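Local coordinates for quinonprotein alcohol dehydrogenase-like protein (Bacteroides thetaiotaomicron VPI-5482, PDB 4R5O) that is of unknown function but binds calcium and joins an immunoglobulin-like beta-sandwich domain to a seven-bladed beta-propeller of the YVTN-repeat type, at residues Leu291-Ile300 against Lys311-Ala319; Ile365-Ala375 against Leu386-Arg394. One frame throughout, in Å; residues are numbered along the deposited sequence.

Contact 1. Residues Leu291-Ile300 against Lys311-Ala319; sequences LESADNGCNI and KVFANFQPA
Cys298 and Ile300 pair antiparallel with Ala314 and Val312 through four backbone hydrogen bonds, the strand segments 297-300 and 311-314 running at 151° to each other; Cys298 N gives the bond to Ala314 O at 3.1 Å in the carbonyl plane. On the face carrying Asn299, the extended Lys311 chain crosses that of Glu292 at about a right angle, and its NZ forms a salt bridge of 2.8 Å to Glu292 OE1. Asn299 ND2 reaches the same oxygen at 3.1 Å from the opposite face of the carboxylate, while Glu292 OE2 takes the backbone N of Ile273 and Lys311 NZ also bonds Asp271 O. An alanine in place of Glu292 would probably leave Lys311 NZ without its countercharge and the Asn299 amide without this acceptor, freer to turn. The Phe313 ring turns its edge to Asn299 OD1, 3.6 Å from CD1, and to the backbone O of Asn296. On the other face, chi1 of 66° sets Cys298 SG between its own N and carbonyl carbon, bringing it 4.8 Å from the Phe316 ring centroid in an oblique sulfur-aromatic contact. Cys298 CB lies 3.6 Å from Pro318 CG, and Leu291 CD1 meets the same proline. Phe316 in turn stacks on Tyr350 of the following blade. This is the outer hairpin of a four-stranded propeller blade, with the chain after it crossing past Gly297 to Leu291.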
loop_
_atom_site.group_PDB
_atom_site.type_symbol
_atom_site.label_atom_id
_atom_site.label_comp_id
_atom_site.label_asym_id
_atom_site.label_seq_id
_atom_site.Cartn_x
_atom_site.Cartn_y
_atom_site.Cartn_z
ATOM N N LEU A 291 -15.916 -16.228 7.057
ATOM C CA LEU A 291 -16.528 -17.385 6.405
ATOM C C LEU A 291 -16.058 -18.682 7.038
ATOM O O LEU A 291 -14.934 -18.782 7.556
ATOM C CB LEU A 291 -16.223 -17.429 4.890
ATOM C CG LEU A 291 -16.626 -16.265 4.007
ATOM C CD1 LEU A 291 -16.248 -16.568 2.608
ATOM C CD2 LEU A 291 -18.113 -15.963 4.076
ATOM N N GLU A 292 -16.923 -19.679 6.963
ATOM C CA GLU A 292 -16.671 -21.032 7.423
ATOM C C GLU A 292 -16.775 -21.931 6.220
ATOM O O GLU A 292 -17.640 -21.716 5.360
ATOM C CB GLU A 292 -17.654 -21.415 8.542
ATOM C CG GLU A 292 -17.443 -22.817 9.088
ATOM C CD GLU A 292 -18.352 -23.193 10.225
ATOM O OE1 GLU A 292 -19.568 -22.925 10.122
ATOM O OE2 GLU A 292 -17.860 -23.815 11.193
ATOM N N SER A 293 -15.880 -22.906 6.127
ATOM C CA SER A 293 -15.863 -23.838 5.006
ATOM C C SER A 293 -16.928 -24.911 5.231
ATOM O O SER A 293 -17.040 -25.444 6.324
ATOM C CB SER A 293 -14.468 -24.433 4.827
ATOM O OG SER A 293 -13.532 -23.404 4.510
ATOM N N ALA A 294 -17.797 -25.107 4.226
ATOM C CA ALA A 294 -18.901 -26.081 4.226
ATOM C C ALA A 294 -18.796 -26.980 2.978
ATOM O O ALA A 294 -18.072 -26.643 2.028
ATOM C CB ALA A 294 -20.257 -25.374 4.285
ATOM N N ASP A 295 -19.482 -28.142 3.003
ATOM C CA ASP A 295 -19.433 -29.145 1.935
ATOM C C ASP A 295 -19.933 -28.590 0.592
ATOM O O ASP A 295 -19.210 -28.691 -0.407
ATOM C CB ASP A 295 -20.271 -30.393 2.308
ATOM C CG ASP A 295 -19.790 -31.212 3.497
ATOM O OD1 ASP A 295 -18.565 -31.217 3.763
ATOM O OD2 ASP A 295 -20.618 -31.950 4.083
ATOM N N ASN A 296 -21.146 -28.000 0.579
ATOM C CA ASN A 296 -21.812 -27.529 -0.635
ATOM C C ASN A 296 -21.924 -25.989 -0.674
ATOM O O ASN A 296 -22.893 -25.446 -1.223
ATOM C CB ASN A 296 -23.211 -28.173 -0.736
ATOM C CG ASN A 296 -24.023 -28.174 0.554
ATOM O OD1 ASN A 296 -23.575 -27.727 1.632
ATOM N ND2 ASN A 296 -25.227 -28.735 0.485
ATOM N N GLY A 297 -20.887 -25.314 -0.188
ATOM C CA GLY A 297 -20.825 -23.862 -0.169
ATOM C C GLY A 297 -19.968 -23.353 0.968
ATOM O O GLY A 297 -18.869 -23.866 1.187
ATOM N N CYS A 298 -20.425 -22.300 1.656
ATOM C CA CYS A 298 -19.735 -21.689 2.791
ATOM C C CYS A 298 -20.771 -21.106 3.727
ATOM O O CYS A 298 -21.927 -20.994 3.333
ATOM C CB CYS A 298 -18.726 -20.629 2.339
ATOM S SG CYS A 298 -19.452 -19.154 1.558
ATOM N N ASN A 299 -20.372 -20.721 4.946
ATOM C CA ASN A 299 -21.261 -20.051 5.887
ATOM C C ASN A 299 -20.735 -18.677 6.234
ATOM O O ASN A 299 -19.570 -18.556 6.617
ATOM C CB ASN A 299 -21.430 -20.865 7.158
ATOM C CG ASN A 299 -21.928 -22.262 6.958
ATOM O OD1 ASN A 299 -22.974 -22.510 6.358
ATOM N ND2 ASN A 299 -21.220 -23.201 7.542
ATOM N N ILE A 300 -21.571 -17.631 6.089
ATOM C CA ILE A 300 -21.232 -16.263 6.521
ATOM C C ILE A 300 -21.426 -16.248 8.023
ATOM O O ILE A 300 -22.553 -16.440 8.500
ATOM C CB ILE A 300 -22.040 -15.173 5.785
ATOM C CG1 ILE A 300 -21.928 -15.343 4.255
ATOM C CG2 ILE A 300 -21.610 -13.780 6.266
ATOM C CD1 ILE A 300 -22.858 -14.499 3.438
ATOM N N LYS A 311 -24.825 -18.047 11.999
ATOM C CA LYS A 311 -24.375 -18.577 10.721
ATOM C C LYS A 311 -25.515 -18.627 9.692
ATOM O O LYS A 311 -26.576 -19.185 9.965
ATOM C CB LYS A 311 -23.778 -19.988 10.906
ATOM C CG LYS A 311 -22.547 -20.018 11.808
ATOM C CD LYS A 311 -21.926 -21.375 11.898
ATOM C CE LYS A 311 -20.746 -21.369 12.844
ATOM N NZ LYS A 311 -20.092 -22.712 12.882
ATOM N N VAL A 312 -25.255 -18.068 8.500
ATOM C CA VAL A 312 -26.118 -18.017 7.321
ATOM C C VAL A 312 -25.419 -18.750 6.194
ATOM O O VAL A 312 -24.323 -18.324 5.816
ATOM C CB VAL A 312 -26.475 -16.554 6.910
ATOM C CG1 VAL A 312 -27.223 -16.518 5.576
ATOM C CG2 VAL A 312 -27.264 -15.826 8.006
ATOM N N PHE A 313 -26.061 -19.807 5.618
ATOM C CA PHE A 313 -25.499 -20.604 4.528
ATOM C C PHE A 313 -25.604 -19.868 3.187
ATOM O O PHE A 313 -26.650 -19.303 2.847
ATOM C CB PHE A 313 -26.195 -21.979 4.435
ATOM C CG PHE A 313 -25.762 -22.849 3.276
ATOM C CD1 PHE A 313 -24.551 -23.539 3.314
ATOM C CD2 PHE A 313 -26.578 -23.001 2.153
ATOM C CE1 PHE A 313 -24.136 -24.316 2.224
ATOM C CE2 PHE A 313 -26.173 -23.792 1.073
ATOM C CZ PHE A 313 -24.957 -24.446 1.115
ATOM N N ALA A 314 -24.492 -19.899 2.420
ATOM C CA ALA A 314 -24.320 -19.318 1.081
ATOM C C ALA A 314 -23.985 -20.436 0.122
ATOM O O ALA A 314 -22.897 -21.014 0.226
ATOM C CB ALA A 314 -23.242 -18.258 1.109
ATOM N N ASN A 315 -24.933 -20.756 -0.803
ATOM C CA ASN A 315 -24.841 -21.851 -1.766
ATOM C C ASN A 315 -23.845 -21.521 -2.905
ATOM O O ASN A 315 -24.200 -21.571 -4.094
ATOM C CB ASN A 315 -26.238 -22.156 -2.340
ATOM C CG ASN A 315 -26.955 -20.956 -2.935
ATOM O OD1 ASN A 315 -26.898 -19.824 -2.406
ATOM N ND2 ASN A 315 -27.698 -21.194 -4.019
ATOM N N PHE A 316 -22.589 -21.202 -2.545
ATOM C CA PHE A 316 -21.498 -20.903 -3.483
ATOM C C PHE A 316 -20.214 -21.097 -2.721
ATOM O O PHE A 316 -20.179 -20.885 -1.511
ATOM C CB PHE A 316 -21.584 -19.507 -4.155
ATOM C CG PHE A 316 -21.413 -18.326 -3.233
ATOM C CD1 PHE A 316 -20.139 -17.875 -2.875
ATOM C CD2 PHE A 316 -22.518 -17.639 -2.752
ATOM C CE1 PHE A 316 -19.976 -16.774 -2.027
ATOM C CE2 PHE A 316 -22.354 -16.530 -1.912
ATOM C CZ PHE A 316 -21.086 -16.109 -1.552
ATOM N N GLN A 317 -19.174 -21.511 -3.425
ATOM C CA GLN A 317 -17.863 -21.751 -2.860
ATOM C C GLN A 317 -17.086 -20.435 -2.855
ATOM O O GLN A 317 -17.145 -19.723 -3.859
ATOM C CB GLN A 317 -17.166 -22.846 -3.688
ATOM C CG GLN A 317 -16.143 -23.673 -2.919
ATOM C CD GLN A 317 -16.678 -24.575 -1.820
ATOM O OE1 GLN A 317 -17.865 -24.930 -1.757
ATOM N NE2 GLN A 317 -15.791 -24.946 -0.915
ATOM N N PRO A 318 -16.362 -20.057 -1.774
ATOM C CA PRO A 318 -15.623 -18.781 -1.807
ATOM C C PRO A 318 -14.369 -18.853 -2.649
ATOM O O PRO A 318 -13.768 -19.920 -2.754
ATOM C CB PRO A 318 -15.250 -18.527 -0.347
ATOM C CG PRO A 318 -15.763 -19.684 0.432
ATOM C CD PRO A 318 -16.159 -20.766 -0.498
ATOM N N ALA A 319 -13.978 -17.712 -3.257
ATOM C CA ALA A 319 -12.752 -17.581 -4.044
ATOM C C ALA A 319 -11.553 -17.863 -3.164
ATOM O O ALA A 319 -11.561 -17.555 -1.976
ATOM C CB ALA A 319 -12.660 -16.201 -4.661
#

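Contact 2. Residues Ile365-Ala375 against Leu386-Arg394; sequences IAAESGVSITA and LYVTYTEER
Ile373 lies alongside Tyr390, both side chains pointing the same way from an antiparallel pair, and the strand segments 371-373 and 386-392 run at 144° to each other. This is the tightly packed part. Ile373 CG1 comes to 3.6 Å from Tyr390 CE1, and Ile373 CD1 sits as close to Val388 CG1, which in turn lies over one face of the Tyr390 ring, offset toward its rim. Val371 CG1, placed anti to the backbone N (chi1 -172°), reaches Tyr390 CD1 at 3.6 Å, farther back along the ring. Ile365, before the turn, crosses the hydroxyl end obliquely, its CG2 near Tyr390 OH and its CD1 against Leu386 CD2. That hydroxyl is hydrogen-bonded to Tyr403 OH, and Ile349 of the preceding blade covers Ile373 and Val388. The reverse face is more polar: Thr374 OG1 and Thr391 OG1 share a hydrogen bond of 2.8 Å, either being a possible donor, and Thr391 OG1 also pairs with Ser398 OG. Beside them Ala375 CB packs on Thr389 CB, and a water accepts from Thr389 N at 2.9 Å and lies 2.7 Å from Ala375 O, probably donating, bridging a local break in the pairing. The loose side is the exposed end at Gly370, the third residue of a type II turn. There Glu393 N still bonds Gly370 O at 3.1 Å, but the Glu393 side chain is poorly ordered. The chemistry is thus divided: apolar groups around a tyrosine face the neighbouring blade, hydroxyls join the strands on the other face, and the water links their backbones.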
loop_
_atom_site.group_PDB
_atom_site.type_symbol
_atom_site.label_atom_id
_atom_site.label_comp_id
_atom_site.label_asym_id
_atom_site.label_seq_id
_atom_site.Cartn_x
_atom_site.Cartn_y
_atom_site.Cartn_z
ATOM N N ILE A 365 -22.492 -8.805 -9.187
ATOM C CA ILE A 365 -21.657 -8.683 -10.374
ATOM C C ILE A 365 -21.362 -10.101 -10.845
ATOM O O ILE A 365 -20.751 -10.880 -10.121
ATOM C CB ILE A 365 -20.382 -7.837 -10.138
ATOM C CG1 ILE A 365 -20.764 -6.405 -9.729
ATOM C CG2 ILE A 365 -19.509 -7.827 -11.402
ATOM C CD1 ILE A 365 -19.650 -5.632 -9.129
ATOM N N ALA A 366 -21.848 -10.435 -12.043
ATOM C CA ALA A 366 -21.681 -11.740 -12.675
ATOM C C ALA A 366 -20.217 -12.025 -13.016
ATOM O O ALA A 366 -19.433 -11.105 -13.261
ATOM C CB ALA A 366 -22.517 -11.807 -13.939
ATOM N N ALA A 367 -19.863 -13.309 -13.036
ATOM C CA ALA A 367 -18.530 -13.752 -13.413
ATOM C C ALA A 367 -18.345 -13.677 -14.935
ATOM O O ALA A 367 -19.329 -13.738 -15.678
ATOM C CB ALA A 367 -18.317 -15.179 -12.920
ATOM N N GLU A 368 -17.100 -13.526 -15.393
ATOM C CA GLU A 368 -16.734 -13.547 -16.802
ATOM C C GLU A 368 -15.851 -14.760 -17.018
ATOM O O GLU A 368 -14.923 -14.969 -16.227
ATOM C CB GLU A 368 -16.066 -12.237 -17.264
ATOM C CG GLU A 368 -16.997 -11.215 -17.920
ATOM C CD GLU A 368 -18.053 -10.536 -17.060
ATOM O OE1 GLU A 368 -17.734 -10.119 -15.921
ATOM O OE2 GLU A 368 -19.169 -10.312 -17.584
ATOM N N SER A 369 -16.167 -15.599 -18.044
ATOM C CA SER A 369 -15.408 -16.833 -18.295
ATOM C C SER A 369 -13.929 -16.506 -18.659
ATOM O O SER A 369 -13.640 -15.533 -19.390
ATOM C CB SER A 369 -16.060 -17.689 -19.376
ATOM O OG SER A 369 -16.206 -17.013 -20.610
ATOM N N GLY A 370 -13.018 -17.280 -18.046
ATOM C CA GLY A 370 -11.574 -17.135 -18.218
ATOM C C GLY A 370 -10.964 -15.907 -17.552
ATOM O O GLY A 370 -9.807 -15.544 -17.820
ATOM N N VAL A 371 -11.754 -15.267 -16.662
ATOM C CA VAL A 371 -11.402 -14.087 -15.873
ATOM C C VAL A 371 -11.671 -14.417 -14.408
ATOM O O VAL A 371 -12.778 -14.873 -14.054
ATOM C CB VAL A 371 -12.160 -12.811 -16.334
ATOM C CG1 VAL A 371 -11.618 -11.583 -15.634
ATOM C CG2 VAL A 371 -12.070 -12.615 -17.841
ATOM N N SER A 372 -10.655 -14.223 -13.559
ATOM C CA SER A 372 -10.807 -14.501 -12.139
ATOM C C SER A 372 -10.388 -13.277 -11.322
ATOM O O SER A 372 -9.638 -12.435 -11.820
ATOM C CB SER A 372 -10.000 -15.736 -11.740
ATOM O OG SER A 372 -8.626 -15.590 -12.054
ATOM N N ILE A 373 -10.929 -13.166 -10.083
ATOM C CA ILE A 373 -10.641 -12.089 -9.133
ATOM C C ILE A 373 -9.461 -12.584 -8.315
ATOM O O ILE A 373 -9.545 -13.637 -7.685
ATOM C CB ILE A 373 -11.907 -11.707 -8.320
ATOM C CG1 ILE A 373 -12.986 -11.171 -9.312
ATOM C CG2 ILE A 373 -11.571 -10.671 -7.213
ATOM C CD1 ILE A 373 -14.313 -10.952 -8.786
ATOM N N THR A 374 -8.336 -11.871 -8.406
ATOM C CA THR A 374 -7.045 -12.316 -7.876
ATOM C C THR A 374 -6.468 -11.433 -6.748
ATOM O O THR A 374 -5.278 -11.537 -6.445
ATOM C CB THR A 374 -6.040 -12.335 -9.034
ATOM O OG1 THR A 374 -6.016 -11.038 -9.655
ATOM C CG2 THR A 374 -6.377 -13.422 -10.084
ATOM N N ALA A 375 -7.302 -10.628 -6.089
ATOM C CA ALA A 375 -6.879 -9.788 -4.973
ATOM C C ALA A 375 -8.052 -9.501 -4.082
ATOM O O ALA A 375 -9.184 -9.664 -4.555
ATOM C CB ALA A 375 -6.267 -8.496 -5.471
ATOM N N LEU A 386 -16.852 -0.007 -5.557
ATOM C CA LEU A 386 -16.182 -1.293 -5.326
ATOM C C LEU A 386 -15.031 -1.454 -6.315
ATOM O O LEU A 386 -15.229 -1.288 -7.516
ATOM C CB LEU A 386 -17.199 -2.449 -5.464
ATOM C CG LEU A 386 -16.731 -3.891 -5.184
ATOM C CD1 LEU A 386 -16.576 -4.155 -3.685
ATOM C CD2 LEU A 386 -17.729 -4.862 -5.710
ATOM N N TYR A 387 -13.842 -1.754 -5.807
ATOM C CA TYR A 387 -12.651 -1.970 -6.603
ATOM C C TYR A 387 -12.348 -3.444 -6.645
ATOM O O TYR A 387 -11.981 -4.034 -5.633
ATOM C CB TYR A 387 -11.449 -1.188 -6.059
ATOM C CG TYR A 387 -11.712 0.253 -5.702
ATOM C CD1 TYR A 387 -12.001 1.187 -6.679
ATOM C CD2 TYR A 387 -11.529 0.711 -4.410
ATOM C CE1 TYR A 387 -12.222 2.524 -6.363
ATOM C CE2 TYR A 387 -11.732 2.048 -4.083
ATOM C CZ TYR A 387 -12.061 2.958 -5.068
ATOM O OH TYR A 387 -12.230 4.292 -4.793
ATOM N N VAL A 388 -12.479 -4.027 -7.820
ATOM C CA VAL A 388 -12.265 -5.432 -8.101
ATOM C C VAL A 388 -11.024 -5.613 -8.970
ATOM O O VAL A 388 -10.888 -4.934 -9.987
ATOM C CB VAL A 388 -13.513 -6.000 -8.796
ATOM C CG1 VAL A 388 -13.392 -7.493 -8.978
ATOM C CG2 VAL A 388 -14.780 -5.675 -8.013
ATOM N N THR A 389 -10.126 -6.543 -8.577
ATOM C CA THR A 389 -8.907 -6.899 -9.315
ATOM C C THR A 389 -9.161 -8.192 -10.089
ATOM O O THR A 389 -9.428 -9.230 -9.495
ATOM C CB THR A 389 -7.712 -7.017 -8.377
ATOM O OG1 THR A 389 -7.557 -5.795 -7.652
ATOM C CG2 THR A 389 -6.435 -7.378 -9.087
ATOM N N TYR A 390 -9.096 -8.100 -11.430
ATOM C CA TYR A 390 -9.280 -9.214 -12.354
ATOM C C TYR A 390 -7.977 -9.610 -13.034
ATOM O O TYR A 390 -7.120 -8.743 -13.248
ATOM C CB TYR A 390 -10.303 -8.851 -13.445
ATOM C CG TYR A 390 -11.710 -8.602 -12.977
ATOM C CD1 TYR A 390 -12.577 -9.654 -12.733
ATOM C CD2 TYR A 390 -12.213 -7.316 -12.897
ATOM C CE1 TYR A 390 -13.900 -9.433 -12.353
ATOM C CE2 TYR A 390 -13.532 -7.079 -12.519
ATOM C CZ TYR A 390 -14.376 -8.142 -12.249
ATOM O OH TYR A 390 -15.683 -7.928 -11.872
ATOM N N THR A 391 -7.855 -10.907 -13.423
ATOM C CA THR A 391 -6.730 -11.424 -14.196
ATOM C C THR A 391 -7.271 -12.372 -15.248
ATOM O O THR A 391 -8.026 -13.295 -14.920
ATOM C CB THR A 391 -5.655 -12.089 -13.325
ATOM O OG1 THR A 391 -5.163 -11.153 -12.359
ATOM C CG2 THR A 391 -4.482 -12.626 -14.137
ATOM N N GLU A 392 -6.899 -12.113 -16.527
ATOM C CA GLU A 392 -7.221 -12.997 -17.646
ATOM C C GLU A 392 -6.227 -14.138 -17.565
ATOM O O GLU A 392 -5.021 -13.914 -17.710
ATOM C CB GLU A 392 -7.219 -12.276 -19.007
ATOM C CG GLU A 392 -8.374 -11.308 -19.229
ATOM C CD GLU A 392 -8.541 -10.736 -20.628
ATOM O OE1 GLU A 392 -8.232 -11.449 -21.612
ATOM O OE2 GLU A 392 -9.093 -9.619 -20.740
ATOM N N GLU A 393 -6.732 -15.324 -17.198
ATOM C CA GLU A 393 -5.990 -16.560 -16.931
ATOM C C GLU A 393 -5.036 -16.948 -18.082
ATOM O O GLU A 393 -3.863 -17.250 -17.824
ATOM C CB GLU A 393 -6.978 -17.728 -16.688
ATOM C CG GLU A 393 -7.998 -17.482 -15.576
ATOM C CD GLU A 393 -9.076 -18.531 -15.348
ATOM O OE1 GLU A 393 -9.146 -19.509 -16.128
ATOM O OE2 GLU A 393 -9.869 -18.358 -14.393
ATOM N N ARG A 394 -5.537 -16.918 -19.333
ATOM C CA ARG A 394 -4.802 -17.336 -20.520
ATOM C C ARG A 394 -3.666 -16.380 -20.927
ATOM O O ARG A 394 -2.666 -16.880 -21.453
ATOM C CB ARG A 394 -5.755 -17.467 -21.713
HETATM O O HOH W 1 -10.371 -7.722 -5.993
#

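Contacts 1 and 2 belong to two different four-stranded sheets of the propeller, contact 1 closing before contact 2 opens along the chain. Contact 1 holds the last two strands of its sheet, 297-303 with 309-314, and contact 2 the first two, 371-379 with 386-392. Their centres are 20 Å apart and their nearest atoms about 5 Å, without touching. Strand 349-353 lies between them, with Tyr350 and Tyr352 meeting contact 1 and Ile349 meeting contact 2. Val312's side chain is about 8 and 9 Å from those of the calcium ligands Asp356 and Asp358; Tyr390's is about 8 Å from that of Thr412, of another calcium site not occupied in this chain.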